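Side-chain contacts in ectonucleotide pyrophosphatase/phosphodiesterase family member 5 (PDB 5VEO), which probably hydrolyses phosphodiester bonds in nucleotide-related substrates outside the cell, as a zinc-dependent member of the ectonucleotide pyrophosphatase/phosphodiesterase family: residues 153-156 and 157-161; 267-270 and 271-275. The protein carries 1 engineered substitution. All coordinates share one frame; numbering follows the deposited sequence.

Contacts 1 and 2 are both local, each made along the last turns of a helix, but they pack on different sheets on opposite sides of the chain's centre; their own centres lie about 53 Å apart. Residues 153-161 end a helix packed beside the large mixed sheet. Large apolar side chains face inward there, while a lysine-glutamate pair lies on the outer side. Residues 267-275 end a shorter helix against the four-stranded antiparallel sheet, farther from the centre. Alanines are frequent around its C-terminal end, a tyrosine ring receives a methyl group, and water joins two backbone carbonyls. Each contact thus mixes buried and more open positions.

Contact 1: 153-156 and 157-161; sequences VAKI and IEWFT
The torsions of Trp-159 (chi1 -64°, with CG anti to the carbonyl carbon, and chi2 -25°) lay its indole beneath CB of Lys-155. This CH-pi contact places CB 4.0 Å from the centroid of the Trp-159 six-membered ring. The backbone O of Lys-155 also sits above a face of the indole, toward its rim, while accepting the helical bond from Trp-159 N. Beyond CG the lysine chain bends (chi2 -70°), and its ammonium group reaches the carboxylate one turn ahead: Lys-155 NZ donates to Glu-158 OE1 at 2.9 Å, a salt bridge using the syn lone pair of that oxygen. Long, flexible side chains suit this outer face, since their apolar stems can follow the helix while their charges meet.

On the inward side, branched residues pack against neighbours three and four residues ahead. Val-153 and Ile-157 lie side by side, CG1 to CG1 at 4.0 Å. Ile-156 divides its two branches: CD1 reaches Trp-159 CE3 at 4.1 Å, whereas CG2 touches Phe-160 CE2 at 3.7 Å. At the C-terminal end, the Thr-161 hydroxyl OG1 donates to Ile-157 O over 2.9 Å, giving that carbonyl a side-chain partner where the helix stops.

Tyr-139, in the end strand 139-140 of the mixed sheet, stacks its ring on Trp-159. Val-153 and Ile-157 face helix 190-210, while Ile-156 and Phe-160 press on Leu-17 of strand 16-21, so helix 149-160 packs both against that helix and on the sheet.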
loop_
_atom_site.group_PDB
_atom_site.type_symbol
_atom_site.label_atom_id
_atom_site.label_comp_id
_atom_site.label_asym_id
_atom_site.label_seq_id
_atom_site.Cartn_x
_atom_site.Cartn_y
_atom_site.Cartn_z
ATOM N N VAL A 153 -18.130 0.057 -6.481
ATOM C CA VAL A 153 -18.198 0.933 -7.648
ATOM C C VAL A 153 -19.486 1.747 -7.622
ATOM O O VAL A 153 -19.486 2.954 -7.909
ATOM C CB VAL A 153 -18.085 0.100 -8.930
ATOM C CG1 VAL A 153 -18.428 0.923 -10.157
ATOM C CG2 VAL A 153 -16.665 -0.445 -9.037
ATOM N N ALA A 154 -20.601 1.095 -7.296
ATOM C CA ALA A 154 -21.884 1.791 -7.294
ATOM C C ALA A 154 -21.856 2.989 -6.360
ATOM O O ALA A 154 -22.347 4.072 -6.708
ATOM C CB ALA A 154 -23.003 0.826 -6.907
ATOM N N LYS A 155 -21.281 2.823 -5.168
ATOM C CA LYS A 155 -21.200 3.939 -4.233
ATOM C C LYS A 155 -20.323 5.057 -4.781
ATOM O O LYS A 155 -20.669 6.241 -4.689
ATOM C CB LYS A 155 -20.677 3.450 -2.887
ATOM C CG LYS A 155 -21.666 2.579 -2.153
ATOM C CD LYS A 155 -22.847 3.463 -1.686
ATOM C CE LYS A 155 -24.114 2.724 -1.340
ATOM N NZ LYS A 155 -25.207 3.758 -1.259
ATOM N N ILE A 156 -19.157 4.702 -5.335
ATOM C CA ILE A 156 -18.282 5.710 -5.920
ATOM C C ILE A 156 -19.024 6.523 -6.981
ATOM O O ILE A 156 -18.917 7.755 -7.023
ATOM C CB ILE A 156 -17.024 5.030 -6.503
ATOM C CG1 ILE A 156 -16.140 4.518 -5.361
ATOM C CG2 ILE A 156 -16.282 5.972 -7.452
ATOM C CD1 ILE A 156 -15.385 5.586 -4.591
ATOM N N ILE A 157 -19.739 5.843 -7.883
ATOM C CA ILE A 157 -20.436 6.525 -8.972
ATOM C C ILE A 157 -21.529 7.415 -8.404
ATOM O O ILE A 157 -21.722 8.556 -8.849
ATOM C CB ILE A 157 -21.023 5.504 -9.970
ATOM C CG1 ILE A 157 -19.935 4.637 -10.651
ATOM C CG2 ILE A 157 -21.909 6.220 -11.023
ATOM C CD1 ILE A 157 -19.139 5.317 -11.630
ATOM N N GLU A 158 -22.260 6.897 -7.419
ATOM C CA GLU A 158 -23.284 7.690 -6.728
ATOM C C GLU A 158 -22.691 8.957 -6.129
ATOM O O GLU A 158 -23.263 10.048 -6.249
ATOM C CB GLU A 158 -23.926 6.856 -5.631
ATOM C CG GLU A 158 -24.818 5.781 -6.166
ATOM C CD GLU A 158 -25.181 4.743 -5.123
ATOM O OE1 GLU A 158 -24.922 4.970 -3.911
ATOM O OE2 GLU A 158 -25.722 3.689 -5.524
ATOM N N TRP A 159 -21.529 8.842 -5.490
ATOM C CA TRP A 159 -20.932 10.001 -4.845
ATOM C C TRP A 159 -20.440 11.034 -5.858
ATOM O O TRP A 159 -20.548 12.244 -5.608
ATOM C CB TRP A 159 -19.806 9.549 -3.916
ATOM C CG TRP A 159 -20.291 8.689 -2.786
ATOM C CD1 TRP A 159 -21.546 8.663 -2.227
ATOM C CD2 TRP A 159 -19.523 7.716 -2.086
ATOM N NE1 TRP A 159 -21.587 7.744 -1.206
ATOM C CE2 TRP A 159 -20.359 7.131 -1.119
ATOM C CE3 TRP A 159 -18.203 7.276 -2.194
ATOM C CZ2 TRP A 159 -19.902 6.149 -0.236
ATOM C CZ3 TRP A 159 -17.759 6.296 -1.341
ATOM C CH2 TRP A 159 -18.604 5.741 -0.370
ATOM N N PHE A 160 -19.888 10.588 -7.001
ATOM C CA PHE A 160 -19.440 11.534 -8.017
ATOM C C PHE A 160 -20.607 12.285 -8.663
ATOM O O PHE A 160 -20.383 13.334 -9.286
ATOM C CB PHE A 160 -18.657 10.829 -9.124
ATOM C CG PHE A 160 -17.178 10.718 -8.854
ATOM C CD1 PHE A 160 -16.381 11.849 -8.812
ATOM C CD2 PHE A 160 -16.587 9.486 -8.663
ATOM C CE1 PHE A 160 -15.022 11.756 -8.578
ATOM C CE2 PHE A 160 -15.214 9.386 -8.418
ATOM C CZ PHE A 160 -14.446 10.516 -8.364
ATOM N N THR A 161 -21.825 11.755 -8.541
ATOM C CA THR A 161 -23.004 12.334 -9.186
ATOM C C THR A 161 -24.059 12.764 -8.173
ATOM O O THR A 161 -25.209 13.055 -8.553
ATOM C CB THR A 161 -23.609 11.340 -10.169
ATOM O OG1 THR A 161 -24.022 10.160 -9.457
ATOM C CG2 THR A 161 -22.584 11.001 -11.270
#

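Contact 2: 267-270 and 271-275; sequences EVYD and ALAGA
Tyr-269 O accepts two backbone N-H groups from the end of the helix. Ala-273 N donates to Tyr-269 O at 2.8 Å in a nearly straight bond (163° at the hydrogen). The bond from Leu-272 N to Tyr-269 O is weak, at 3.2 Å. Leu-272 N also donates to Val-268 O, so its proton is shared between two carbonyls as the last turn begins to tighten.

The Ala-273 bond brings its methyl group over the tyrosine ring. CB lies 3.9 Å from the centroid of the Tyr-269 ring and 18° off its normal, displaced toward the rim so that CZ is among the nearest carbons. This is a CH-pi contact over the face. With CG of Tyr-269 anti to the backbone N (chi1 -178°), the side chain lies beside its own carbonyl carbon and the ring extends toward the residue four positions ahead. Alanine fits here because its short methyl points C-H groups at the ring face without a longer chain to accommodate.

Ala-273 is the first residue to depart from helical backbone angles, and Gly-274 follows with a positive phi, a conformation that glycine adopts readily. Helix 265-272 packs along the four-stranded antiparallel sheet, within the type I phosphodiesterase family region, which belongs to the alkaline phosphatase clan: Val-268 and Leu-272 pack on Ile-258, while Tyr-269 and Leu-272 meet Val-281. Lys-283 makes a cation-pi contact with the tyrosine.

Where the chain turns away, one water donates to both Asp-270 O, at 2.7 Å, and Ala-273 O, at 2.8 Å, bridging two carbonyls that cannot bond each other. Earlier in the helix Ala-271 N donates to Glu-267 O, and the Glu-267 carboxylate is held through OE2 by His-246 ND1.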
loop_
_atom_site.group_PDB
_atom_site.type_symbol
_atom_site.label_atom_id
_atom_site.label_comp_id
_atom_site.label_asym_id
_atom_site.label_seq_id
_atom_site.Cartn_x
_atom_site.Cartn_y
_atom_site.Cartn_z
ATOM N N GLU A 267 21.728 -10.131 24.004
ATOM C CA GLU A 267 21.489 -11.551 23.815
ATOM C C GLU A 267 20.788 -11.801 22.492
ATOM O O GLU A 267 21.197 -12.666 21.708
ATOM C CB GLU A 267 20.638 -12.097 24.952
ATOM C CG GLU A 267 20.204 -13.538 24.718
ATOM C CD GLU A 267 19.270 -14.059 25.780
ATOM O OE1 GLU A 267 19.543 -13.843 26.977
ATOM O OE2 GLU A 267 18.258 -14.695 25.422
ATOM N N VAL A 268 19.710 -11.057 22.244
ATOM C CA VAL A 268 18.910 -11.251 21.035
ATOM C C VAL A 268 19.705 -10.850 19.808
ATOM O O VAL A 268 19.757 -11.581 18.810
ATOM C CB VAL A 268 17.600 -10.456 21.145
ATOM C CG1 VAL A 268 16.836 -10.471 19.819
ATOM C CG2 VAL A 268 16.750 -11.043 22.234
ATOM N N TYR A 269 20.338 -9.684 19.858
ATOM C CA TYR A 269 21.100 -9.232 18.706
ATOM C C TYR A 269 22.251 -10.186 18.393
ATOM O O TYR A 269 22.452 -10.555 17.232
ATOM C CB TYR A 269 21.608 -7.811 18.930
ATOM C CG TYR A 269 22.358 -7.302 17.735
ATOM C CD1 TYR A 269 23.732 -7.414 17.664
ATOM C CD2 TYR A 269 21.689 -6.745 16.656
ATOM C CE1 TYR A 269 24.428 -6.969 16.561
ATOM C CE2 TYR A 269 22.373 -6.297 15.547
ATOM C CZ TYR A 269 23.745 -6.406 15.508
ATOM O OH TYR A 269 24.431 -5.963 14.407
ATOM N N ASP A 270 23.021 -10.602 19.418
ATOM C CA ASP A 270 24.192 -11.442 19.163
ATOM C C ASP A 270 23.801 -12.833 18.678
ATOM O O ASP A 270 24.546 -13.453 17.906
ATOM C CB ASP A 270 25.054 -11.584 20.419
ATOM C CG ASP A 270 25.716 -10.294 20.829
ATOM O OD1 ASP A 270 25.736 -9.336 20.028
ATOM O OD2 ASP A 270 26.232 -10.248 21.964
ATOM N N ALA A 271 22.654 -13.346 19.137
ATOM C CA ALA A 271 22.179 -14.649 18.689
ATOM C C ALA A 271 21.672 -14.601 17.255
ATOM O O ALA A 271 21.796 -15.589 16.526
ATOM C CB ALA A 271 21.059 -15.140 19.598
ATOM N N LEU A 272 21.110 -13.474 16.832
ATOM C CA LEU A 272 20.432 -13.411 15.541
ATOM C C LEU A 272 21.282 -12.795 14.438
ATOM O O LEU A 272 21.194 -13.237 13.282
ATOM C CB LEU A 272 19.119 -12.632 15.693
ATOM C CG LEU A 272 18.064 -12.921 14.638
ATOM C CD1 LEU A 272 17.610 -14.383 14.679
ATOM C CD2 LEU A 272 16.878 -11.986 14.848
ATOM N N ALA A 273 22.143 -11.829 14.762
ATOM C CA ALA A 273 22.926 -11.172 13.725
ATOM C C ALA A 273 23.927 -12.152 13.127
ATOM O O ALA A 273 24.741 -12.742 13.845
ATOM C CB ALA A 273 23.653 -9.953 14.283
ATOM N N GLY A 274 23.879 -12.312 11.808
ATOM C CA GLY A 274 24.766 -13.241 11.130
ATOM C C GLY A 274 24.428 -14.700 11.322
ATOM O O GLY A 274 25.201 -15.567 10.888
ATOM N N ALA A 275 23.270 -15.004 11.912
ATOM C CA ALA A 275 22.917 -16.384 12.206
ATOM C C ALA A 275 22.409 -17.128 10.977
ATOM O O ALA A 275 22.606 -18.344 10.859
ATOM C CB ALA A 275 21.858 -16.412 13.296
HETATM O O HOH W 1 26.194 -12.265 16.135
#